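Side-chain contacts in LD10117p (Drosophila melanogaster, PDB 5HJQ), which stimulates GTP hydrolysis by Rab35, controlling synaptic vesicle protein turnover through endosomal trafficking, and binds phosphoinositides through its TBC domain, the part crystallised here: residues G133-W136 and E137-Q141; K349-H352 and A353-I357; G281-F284 and Q285-V288; Q86-Q90 and Q91-R95. All coordinates share one frame; numbering follows the deposited sequence.

Contact 1: residues G133-W136 and E137-Q141; sequences GFYW and EMVHQ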
loop_
_atom_site.group_PDB
_atom_site.type_symbol
_atom_site.label_atom_id
_atom_site.label_comp_id
_atom_site.label_asym_id
_atom_site.label_seq_id
_atom_site.Cartn_x
_atom_site.Cartn_y
_atom_site.Cartn_z
ATOM N N GLY A 133 -8.252 -21.954 -13.887
ATOM C CA GLY A 133 -9.444 -21.149 -14.083
ATOM C C GLY A 133 -10.244 -21.011 -12.803
ATOM O O GLY A 133 -11.433 -20.684 -12.833
ATOM N N PHE A 134 -9.574 -21.251 -11.678
ATOM C CA PHE A 134 -10.202 -21.268 -10.356
ATOM C C PHE A 134 -11.020 -20.015 -10.060
ATOM O O PHE A 134 -12.092 -20.097 -9.461
ATOM C CB PHE A 134 -9.132 -21.452 -9.277
ATOM C CG PHE A 134 -9.689 -21.690 -7.906
ATOM C CD1 PHE A 134 -10.318 -22.885 -7.599
ATOM C CD2 PHE A 134 -9.572 -20.727 -6.917
ATOM C CE1 PHE A 134 -10.831 -23.110 -6.336
ATOM C CE2 PHE A 134 -10.080 -20.947 -5.651
ATOM C CZ PHE A 134 -10.711 -22.140 -5.360
ATOM N N TYR A 135 -10.514 -18.861 -10.488
ATOM C CA TYR A 135 -11.198 -17.593 -10.262
ATOM C C TYR A 135 -12.625 -17.594 -10.799
ATOM O O TYR A 135 -13.569 -17.275 -10.082
ATOM C CB TYR A 135 -10.422 -16.440 -10.901
ATOM C CG TYR A 135 -11.098 -15.099 -10.719
ATOM C CD1 TYR A 135 -11.317 -14.581 -9.450
ATOM C CD2 TYR A 135 -11.528 -14.357 -11.813
ATOM C CE1 TYR A 135 -11.940 -13.359 -9.270
ATOM C CE2 TYR A 135 -12.151 -13.128 -11.643
ATOM C CZ TYR A 135 -12.353 -12.636 -10.365
ATOM O OH TYR A 135 -12.973 -11.420 -10.176
ATOM N N TRP A 136 -12.773 -17.963 -12.066
ATOM C CA TRP A 136 -14.067 -17.895 -12.731
ATOM C C TRP A 136 -15.061 -18.901 -12.167
ATOM O O TRP A 136 -16.272 -18.679 -12.212
ATOM C CB TRP A 136 -13.884 -18.092 -14.233
ATOM C CG TRP A 136 -13.025 -17.018 -14.802
ATOM C CD1 TRP A 136 -11.751 -17.144 -15.274
ATOM C CD2 TRP A 136 -13.359 -15.631 -14.909
ATOM N NE1 TRP A 136 -11.279 -15.922 -15.689
ATOM C CE2 TRP A 136 -12.247 -14.977 -15.475
ATOM C CE3 TRP A 136 -14.495 -14.881 -14.591
ATOM C CZ2 TRP A 136 -12.241 -13.608 -15.730
ATOM C CZ3 TRP A 136 -14.487 -13.524 -14.846
ATOM C CH2 TRP A 136 -13.368 -12.901 -15.412
ATOM N N GLU A 137 -14.551 -20.000 -11.622
ATOM C CA GLU A 137 -15.393 -20.918 -10.869
ATOM C C GLU A 137 -16.010 -20.187 -9.681
ATOM O O GLU A 137 -17.218 -20.254 -9.454
ATOM C CB GLU A 137 -14.592 -22.125 -10.391
ATOM C CG GLU A 137 -15.432 -23.160 -9.665
ATOM C CD GLU A 137 -16.547 -23.709 -10.535
ATOM O OE1 GLU A 137 -16.280 -24.036 -11.714
ATOM O OE2 GLU A 137 -17.693 -23.801 -10.042
ATOM N N MET A 138 -15.162 -19.485 -8.933
ATOM C CA MET A 138 -15.608 -18.679 -7.801
ATOM C C MET A 138 -16.593 -17.602 -8.245
ATOM O O MET A 138 -17.626 -17.395 -7.609
ATOM C CB MET A 138 -14.412 -18.030 -7.101
ATOM C CG MET A 138 -13.381 -19.006 -6.551
ATOM S SD MET A 138 -13.980 -19.939 -5.130
ATOM C CE MET A 138 -14.443 -21.480 -5.917
ATOM N N VAL A 139 -16.257 -16.921 -9.338
ATOM C CA VAL A 139 -17.125 -15.900 -9.918
ATOM C C VAL A 139 -18.515 -16.453 -10.190
ATOM O O VAL A 139 -19.523 -15.798 -9.917
ATOM C CB VAL A 139 -16.537 -15.343 -11.232
ATOM C CG1 VAL A 139 -17.530 -14.410 -11.920
ATOM C CG2 VAL A 139 -15.225 -14.625 -10.961
ATOM N N HIS A 140 -18.559 -17.670 -10.720
ATOM C CA HIS A 140 -19.822 -18.309 -11.051
ATOM C C HIS A 140 -20.618 -18.628 -9.790
ATOM O O HIS A 140 -21.786 -18.264 -9.681
ATOM C CB HIS A 140 -19.582 -19.585 -11.859
ATOM C CG HIS A 140 -20.565 -19.790 -12.968
ATOM N ND1 HIS A 140 -20.469 -19.135 -14.178
ATOM C CD2 HIS A 140 -21.667 -20.573 -13.052
ATOM C CE1 HIS A 140 -21.465 -19.507 -14.959
ATOM N NE2 HIS A 140 -22.207 -20.380 -14.302
ATOM N N GLN A 141 -19.975 -19.304 -8.842
ATOM C CA GLN A 141 -20.635 -19.722 -7.607
ATOM C C GLN A 141 -21.266 -18.551 -6.854
ATOM O O GLN A 141 -22.325 -18.697 -6.242
ATOM C CB GLN A 141 -19.645 -20.451 -6.698
ATOM C CG GLN A 141 -19.082 -21.736 -7.291
ATOM C CD GLN A 141 -18.276 -22.538 -6.287
ATOM O OE1 GLN A 141 -18.209 -22.191 -5.108
ATOM N NE2 GLN A 141 -17.656 -23.617 -6.752
#

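Contact 2: residues K349-H352 and A353-I357; sequences KLLH and AAFSI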
loop_
_atom_site.group_PDB
_atom_site.type_symbol
_atom_site.label_atom_id
_atom_site.label_comp_id
_atom_site.label_asym_id
_atom_site.label_seq_id
_atom_site.Cartn_x
_atom_site.Cartn_y
_atom_site.Cartn_z
ATOM N N LYS A 349 13.192 10.197 -5.122
ATOM C CA LYS A 349 13.760 10.843 -3.941
ATOM C C LYS A 349 13.033 10.387 -2.680
ATOM O O LYS A 349 13.626 10.304 -1.603
ATOM C CB LYS A 349 13.697 12.367 -4.073
ATOM C CG LYS A 349 14.607 12.922 -5.163
ATOM C CD LYS A 349 16.051 12.498 -4.923
ATOM C CE LYS A 349 16.964 12.940 -6.053
ATOM N NZ LYS A 349 16.965 14.420 -6.226
ATOM N N LEU A 350 11.746 10.096 -2.827
ATOM C CA LEU A 350 10.946 9.551 -1.739
ATOM C C LEU A 350 11.474 8.181 -1.340
ATOM O O LEU A 350 11.714 7.911 -0.161
ATOM C CB LEU A 350 9.477 9.452 -2.152
ATOM C CG LEU A 350 8.483 8.924 -1.115
ATOM C CD1 LEU A 350 8.344 9.904 0.036
ATOM C CD2 LEU A 350 7.128 8.651 -1.757
ATOM N N LEU A 351 11.664 7.326 -2.339
ATOM C CA LEU A 351 12.160 5.972 -2.118
ATOM C C LEU A 351 13.609 5.944 -1.636
ATOM O O LEU A 351 14.014 5.008 -0.946
ATOM C CB LEU A 351 12.030 5.138 -3.395
ATOM C CG LEU A 351 10.792 4.245 -3.530
ATOM C CD1 LEU A 351 9.508 5.048 -3.410
ATOM C CD2 LEU A 351 10.832 3.481 -4.858
ATOM N N HIS A 352 14.389 6.957 -2.001
ATOM C CA HIS A 352 15.783 7.016 -1.576
ATOM C C HIS A 352 15.876 7.144 -0.055
ATOM O O HIS A 352 16.663 6.452 0.596
ATOM C CB HIS A 352 16.511 8.183 -2.245
ATOM C CG HIS A 352 17.994 8.161 -2.037
ATOM N ND1 HIS A 352 18.844 7.444 -2.854
ATOM C CD2 HIS A 352 18.774 8.743 -1.102
ATOM C CE1 HIS A 352 20.087 7.598 -2.434
ATOM N NE2 HIS A 352 20.072 8.384 -1.369
ATOM N N ALA A 353 15.057 8.029 0.501
ATOM C CA ALA A 353 15.038 8.268 1.941
ATOM C C ALA A 353 14.629 7.022 2.719
ATOM O O ALA A 353 15.282 6.644 3.689
ATOM C CB ALA A 353 14.105 9.421 2.268
ATOM N N ALA A 354 13.557 6.378 2.266
ATOM C CA ALA A 354 12.968 5.240 2.967
ATOM C C ALA A 354 13.954 4.105 3.198
ATOM O O ALA A 354 13.973 3.496 4.269
ATOM C CB ALA A 354 11.757 4.729 2.199
ATOM N N PHE A 355 14.777 3.827 2.195
ATOM C CA PHE A 355 15.696 2.703 2.274
ATOM C C PHE A 355 17.054 3.113 2.839
ATOM O O PHE A 355 17.936 2.277 3.023
ATOM C CB PHE A 355 15.851 2.053 0.897
ATOM C CG PHE A 355 14.585 1.433 0.386
ATOM C CD1 PHE A 355 14.047 0.320 1.008
ATOM C CD2 PHE A 355 13.919 1.972 -0.701
ATOM C CE1 PHE A 355 12.877 -0.256 0.548
ATOM C CE2 PHE A 355 12.747 1.403 -1.165
ATOM C CZ PHE A 355 12.227 0.286 -0.542
ATOM N N SER A 356 17.209 4.401 3.121
ATOM C CA SER A 356 18.385 4.888 3.835
ATOM C C SER A 356 18.271 4.556 5.321
ATOM O O SER A 356 19.270 4.492 6.037
ATOM C CB SER A 356 18.552 6.395 3.645
ATOM O OG SER A 356 18.742 6.720 2.280
ATOM N N ILE A 357 17.037 4.339 5.769
ATOM C CA ILE A 357 16.731 4.125 7.182
ATOM C C ILE A 357 17.213 2.767 7.691
ATOM O O ILE A 357 16.805 1.718 7.189
ATOM C CB ILE A 357 15.218 4.254 7.435
ATOM C CG1 ILE A 357 14.763 5.689 7.153
ATOM C CG2 ILE A 357 14.876 3.858 8.862
ATOM C CD1 ILE A 357 13.262 5.881 7.184
#

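Contact 3: residues G281-F284 and Q285-V288; sequences GLPF and QHLV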
loop_
_atom_site.group_PDB
_atom_site.type_symbol
_atom_site.label_atom_id
_atom_site.label_comp_id
_atom_site.label_asym_id
_atom_site.label_seq_id
_atom_site.Cartn_x
_atom_site.Cartn_y
_atom_site.Cartn_z
ATOM N N GLY A 281 -3.113 9.603 -0.130
ATOM C CA GLY A 281 -2.465 10.900 -0.139
ATOM C C GLY A 281 -1.469 11.048 -1.271
ATOM O O GLY A 281 -1.641 11.892 -2.149
ATOM N N LEU A 282 -0.422 10.226 -1.240
ATOM C CA LEU A 282 0.631 10.270 -2.249
ATOM C C LEU A 282 0.052 10.157 -3.649
ATOM O O LEU A 282 -0.904 9.416 -3.865
ATOM C CB LEU A 282 1.649 9.151 -2.020
ATOM C CG LEU A 282 2.446 9.194 -0.718
ATOM C CD1 LEU A 282 3.513 8.117 -0.710
ATOM C CD2 LEU A 282 3.064 10.569 -0.529
ATOM N N PRO A 283 0.624 10.901 -4.604
ATOM C CA PRO A 283 0.165 10.820 -5.991
ATOM C C PRO A 283 0.363 9.412 -6.551
ATOM O O PRO A 283 1.240 8.689 -6.072
ATOM C CB PRO A 283 1.045 11.844 -6.714
ATOM C CG PRO A 283 1.569 12.747 -5.642
ATOM C CD PRO A 283 1.718 11.874 -4.442
ATOM N N PHE A 284 -0.449 9.035 -7.536
ATOM C CA PHE A 284 -0.440 7.686 -8.103
ATOM C C PHE A 284 0.953 7.246 -8.557
ATOM O O PHE A 284 1.379 6.124 -8.296
ATOM C CB PHE A 284 -1.431 7.617 -9.269
ATOM C CG PHE A 284 -1.646 6.234 -9.806
ATOM C CD1 PHE A 284 -2.407 5.314 -9.107
ATOM C CD2 PHE A 284 -1.083 5.856 -11.011
ATOM C CE1 PHE A 284 -2.604 4.040 -9.601
ATOM C CE2 PHE A 284 -1.272 4.583 -11.510
ATOM C CZ PHE A 284 -2.034 3.673 -10.803
ATOM N N GLN A 285 1.641 8.155 -9.229
ATOM C CA GLN A 285 3.038 8.020 -9.613
ATOM C C GLN A 285 3.942 7.490 -8.495
ATOM O O GLN A 285 4.799 6.643 -8.736
ATOM C CB GLN A 285 3.514 9.393 -10.072
ATOM C CG GLN A 285 2.790 10.460 -9.280
ATOM C CD GLN A 285 2.987 11.856 -9.789
ATOM O OE1 GLN A 285 4.072 12.424 -9.678
ATOM N NE2 GLN A 285 1.917 12.443 -10.314
ATOM N N HIS A 286 3.768 8.012 -7.282
ATOM C CA HIS A 286 4.587 7.593 -6.142
ATOM C C HIS A 286 4.169 6.217 -5.646
ATOM O O HIS A 286 5.013 5.377 -5.332
ATOM C CB HIS A 286 4.497 8.600 -4.988
ATOM C CG HIS A 286 5.009 9.964 -5.327
ATOM N ND1 HIS A 286 4.408 10.766 -6.272
ATOM C CD2 HIS A 286 6.051 10.675 -4.838
ATOM C CE1 HIS A 286 5.062 11.909 -6.357
ATOM N NE2 HIS A 286 6.064 11.882 -5.495
ATOM N N LEU A 287 2.858 6.000 -5.579
ATOM C CA LEU A 287 2.288 4.718 -5.171
ATOM C C LEU A 287 2.816 3.549 -5.991
ATOM O O LEU A 287 3.121 2.486 -5.448
ATOM C CB LEU A 287 0.764 4.748 -5.291
ATOM C CG LEU A 287 -0.075 5.310 -4.151
ATOM C CD1 LEU A 287 -1.547 5.211 -4.507
ATOM C CD2 LEU A 287 0.225 4.554 -2.873
ATOM N N VAL A 288 2.904 3.750 -7.302
ATOM C CA VAL A 288 3.320 2.696 -8.220
ATOM C C VAL A 288 4.730 2.199 -7.913
ATOM O O VAL A 288 4.954 0.995 -7.776
ATOM C CB VAL A 288 3.253 3.177 -9.681
ATOM C CG1 VAL A 288 3.880 2.153 -10.604
ATOM C CG2 VAL A 288 1.810 3.447 -10.078
#

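Contact 4: residues Q86-Q90 and Q91-R95; sequences QQLLQ and QGKKR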
loop_
_atom_site.group_PDB
_atom_site.type_symbol
_atom_site.label_atom_id
_atom_site.label_comp_id
_atom_site.label_asym_id
_atom_site.label_seq_id
_atom_site.Cartn_x
_atom_site.Cartn_y
_atom_site.Cartn_z
ATOM N N GLN A 86 13.351 -12.102 -13.861
ATOM C CA GLN A 86 12.788 -13.444 -13.732
ATOM C C GLN A 86 13.891 -14.493 -13.632
ATOM O O GLN A 86 13.772 -15.469 -12.888
ATOM C CB GLN A 86 11.871 -13.770 -14.912
ATOM C CG GLN A 86 11.156 -15.104 -14.776
ATOM C CD GLN A 86 10.725 -15.676 -16.113
ATOM O OE1 GLN A 86 11.054 -15.134 -17.170
ATOM N NE2 GLN A 86 9.986 -16.781 -16.072
ATOM N N GLN A 87 14.963 -14.284 -14.390
ATOM C CA GLN A 87 16.126 -15.158 -14.332
ATOM C C GLN A 87 16.739 -15.131 -12.939
ATOM O O GLN A 87 16.897 -16.172 -12.299
ATOM C CB GLN A 87 17.163 -14.738 -15.372
ATOM C CG GLN A 87 18.503 -15.438 -15.225
ATOM C CD GLN A 87 19.565 -14.859 -16.140
ATOM O OE1 GLN A 87 20.310 -15.595 -16.788
ATOM N NE2 GLN A 87 19.638 -13.533 -16.197
ATOM N N LEU A 88 17.073 -13.928 -12.480
ATOM C CA LEU A 88 17.632 -13.719 -11.150
ATOM C C LEU A 88 16.742 -14.340 -10.081
ATOM O O LEU A 88 17.228 -14.899 -9.099
ATOM C CB LEU A 88 17.812 -12.225 -10.871
ATOM C CG LEU A 88 18.690 -11.421 -11.833
ATOM C CD1 LEU A 88 18.563 -9.944 -11.542
ATOM C CD2 LEU A 88 20.141 -11.851 -11.745
ATOM N N LEU A 89 15.431 -14.241 -10.285
ATOM C CA LEU A 89 14.467 -14.788 -9.340
ATOM C C LEU A 89 14.539 -16.310 -9.293
ATOM O O LEU A 89 14.552 -16.902 -8.213
ATOM C CB LEU A 89 13.050 -14.342 -9.698
ATOM C CG LEU A 89 12.155 -14.038 -8.496
ATOM C CD1 LEU A 89 12.698 -12.848 -7.724
ATOM C CD2 LEU A 89 10.718 -13.790 -8.927
ATOM N N GLN A 90 14.584 -16.941 -10.463
ATOM C CA GLN A 90 14.700 -18.395 -10.531
ATOM C C GLN A 90 16.032 -18.846 -9.942
ATOM O O GLN A 90 16.105 -19.867 -9.258
ATOM C CB GLN A 90 14.565 -18.892 -11.972
ATOM C CG GLN A 90 14.723 -20.400 -12.109
ATOM C CD GLN A 90 15.310 -20.819 -13.445
ATOM O OE1 GLN A 90 15.202 -20.100 -14.440
ATOM N NE2 GLN A 90 15.937 -21.991 -13.473
ATOM N N GLN A 91 17.081 -18.072 -10.203
ATOM C CA GLN A 91 18.391 -18.339 -9.619
ATOM C C GLN A 91 18.345 -18.159 -8.105
ATOM O O GLN A 91 18.991 -18.898 -7.359
ATOM C CB GLN A 91 19.454 -17.427 -10.236
ATOM C CG GLN A 91 19.705 -17.677 -11.715
ATOM C CD GLN A 91 20.727 -16.719 -12.298
ATOM O OE1 GLN A 91 21.162 -15.781 -11.632
ATOM N NE2 GLN A 91 21.119 -16.955 -13.546
ATOM N N GLY A 92 17.572 -17.172 -7.659
ATOM C CA GLY A 92 17.357 -16.948 -6.241
ATOM C C GLY A 92 18.056 -15.722 -5.686
ATOM O O GLY A 92 18.277 -15.628 -4.480
ATOM N N LYS A 93 18.398 -14.778 -6.558
ATOM C CA LYS A 93 19.103 -13.566 -6.143
ATOM C C LYS A 93 18.133 -12.461 -5.723
ATOM O O LYS A 93 18.051 -11.409 -6.361
ATOM C CB LYS A 93 20.006 -13.072 -7.270
ATOM C CG LYS A 93 20.797 -14.173 -7.953
ATOM C CD LYS A 93 21.645 -13.611 -9.080
ATOM C CE LYS A 93 22.929 -14.397 -9.280
ATOM N NZ LYS A 93 23.834 -13.704 -10.239
ATOM N N LYS A 94 17.417 -12.705 -4.631
ATOM C CA LYS A 94 16.346 -11.820 -4.176
ATOM C C LYS A 94 16.826 -10.433 -3.759
ATOM O O LYS A 94 16.123 -9.448 -3.977
ATOM C CB LYS A 94 15.590 -12.479 -3.024
ATOM C CG LYS A 94 15.576 -13.991 -3.120
ATOM N N ARG A 95 18.019 -10.351 -3.179
ATOM C CA ARG A 95 18.596 -9.056 -2.837
ATOM C C ARG A 95 18.869 -8.251 -4.099
ATOM O O ARG A 95 18.579 -7.055 -4.162
ATOM C CB ARG A 95 19.882 -9.229 -2.032
ATOM C CG ARG A 95 19.657 -9.805 -0.658
ATOM C CD ARG A 95 20.942 -9.994 0.118
ATOM N NE ARG A 95 20.658 -10.516 1.450
ATOM C CZ ARG A 95 20.424 -11.797 1.707
ATOM N NH1 ARG A 95 20.433 -12.679 0.716
ATOM N NH2 ARG A 95 20.172 -12.197 2.948
#

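Contact 1: residues G133-W136 and E137-Q141
Val139 pushes a single methyl, CG2, over one face of the Tyr135 ring, 3.6 Å from its centroid and 17° off the ring normal, a CH-pi contact one turn along helix 134-143. CG2 also meets the Trp136 ring, 3.7 Å from CE3, and so fills the angle between two aromatic side chains; Tyr135 CD2 in turn lies over the centre of a Trp136 face. Chi1 of Tyr135 (179°) sets CG opposite the backbone N and carries the ring forward toward the next turn, where its hydroxyl bonds to Glu210. Replacing Tyr135 by alanine would probably leave the Val139 methyl without its aromatic floor and Glu210 without this hydroxyl partner. An oblique Met-aromatic contact joins Met138 to Phe134, SD lying 4.5 Å from the ring centroid and CE 3.8 Å from CZ. The solvent side is looser: exposed Gln141 gives an NE2 hydrogen bond of 3.3 Å to the anti lone pair of Glu137 OE2, and at the helix start the bond from Glu137 N to Gly133 O is weak. Within the all-helical TBC domain, Tyr135 and Met138 pack on helix 171-187, while Phe134, Tyr135 and Trp136 meet helix 210-221.

Contact 2: residues K349-H352 and A353-I357
Residues 349-352 and 353-357 form the last turns of helix 347-356, where the i to i+4 bonds run long: those from Ala353 N to Lys349 O, Ala354 N to Leu350 O and Phe355 N to Leu351 O are all weak, each at 3.4 Å. This C-terminal helix of the TBC domain leads directly into the chain that lines the inositol trisphosphate pocket, Arg358 to Thr362.

A serine reinforces the final turn. Ser356 OG donates to the carbonyl oxygen of His352 at 2.7 Å, coming in tilted 33° from the carbonyl plane, while the backbone N of Ser356 adds only a weak bond to the same oxygen. The hydroxyl is folded back beside its own backbone N (chi1 -62°), which turns it toward the preceding turn. The His352 ring remains on the exposed side, with CD2 3.9 Å from Ser356 OG.

On the inner side Leu351 and Phe355 run side by side, pointing the same way, and CG of the leucine is 4.2 Å from CE2 of the phenylalanine. Leu351 packs on helix 284-297, and Phe355 touches Glu297 and Arg304, both pocket residues, its side chain about 5 Å from the bound ligand at the nearest atoms. Arg304 also bonds through NH1 to the carbonyl oxygens of Ala354 and Ile357, so the helix end probably helps to position a phosphoinositide-binding arginine. Leu351 O lies oblique to the Phe355 ring, 3.0 Å from CD2.

Contact 3: residues G281-F284 and Q285-V288
The carbonyl oxygen of Pro283 is gripped by two backbone N-H groups as helix 284-297 begins, with Pro283 in the N-cap position. Leu287 N approaches in the carbonyl plane at 3.2 Å with a nearly straight N-H...O angle of 166°, whereas His286 N, at 2.9 Å, comes from above that plane and is more bent. The next bond, Val288 N to Phe284 O, continues the helix.

Side chains pack about this start. The proline ring lies obliquely against the His286 imidazole, its CD 3.4 Å from ND1, and Pro283 CB also meets Gln285 CG. ND1 is buried here with no polar partner in the model, while the other ring nitrogen, NE2, bonds to Val345 O. The ring therefore bridges the helix start to the chain leading into helix 347-356, whose Pro347 and Leu350 it also touches. An alanine at His286 is likely to leave Val345 O without its side-chain donor and open a gap beside the proline ring.

Farther round the helix, Phe284 has its CG opposite the backbone N (chi1 -172°), which carries the ring along the turn that follows, to Val288. His168 meets this phenylalanine edge-to-face. Val288 CG2 sits over one face as a CH-pi contact, offset toward the rim, 4.0 Å from the centroid and 3.6 Å from Phe284 CE2.

Contact 4: residues Q86-Q90 and Q91-R95
Gly92 leaves the helix with a positive phi of 108°, the C-prime residue of a Schellman motif that closes helix 82-91. The oxygen of Leu88 receives two backbone bonds, from Gly92 N at 2.7 Å and from Lys93 N at 2.8 Å, which reach it from opposite faces of its carbonyl plane. A beta carbon on Gly92 would be jammed against the carbonyl oxygen of Gln91, so a residue without a side chain suits the reversal. Lys93 is the centre of an inverse gamma turn and the N-cap of helix 94-103, which carries the phosphoinositide-binding residues Lys98 and Arg102; the motif thus forms the sharp link between the two helices.

At the surface, the Gln87 and Gln91 side chains extend side by side in the same direction, their amide planes 42° apart, and NE2 of Gln91 lies 3.5 Å from Gln87 CG. Leu88 packs on Val97 and Ile100 of the following helix, so the two helices meet just beyond the turn. It also lends a methyl to the lysine: CG of Lys93 stands beside its backbone N (chi1 -44°), and the aliphatic chain then passes obliquely over the leucine, with Lys93 CD 3.5 Å from Leu88 CD2.

In the fold
Contacts 2 and 3 are the pair that meet: their centres are 15 Å apart, and Leu350 CD2 of contact 2 packs 3.8 Å from both Leu282 CD1 and His286 CD2 of contact 3, tying the start of helix 284-297 to helix 347-356. Contact 2 lies closest to the inositol trisphosphate, whereas Leu89 of contact 4 is about 13 Å from the ligand by nearest atoms; contact 4 leads into the helix bearing Lys98 and Arg102, another wall of the pocket. Contact 1 is remote from the pocket, its centre 41 Å from that of contact 2, on opposite sides of the chain's centre, and 32 Å from those of contacts 3 and 4.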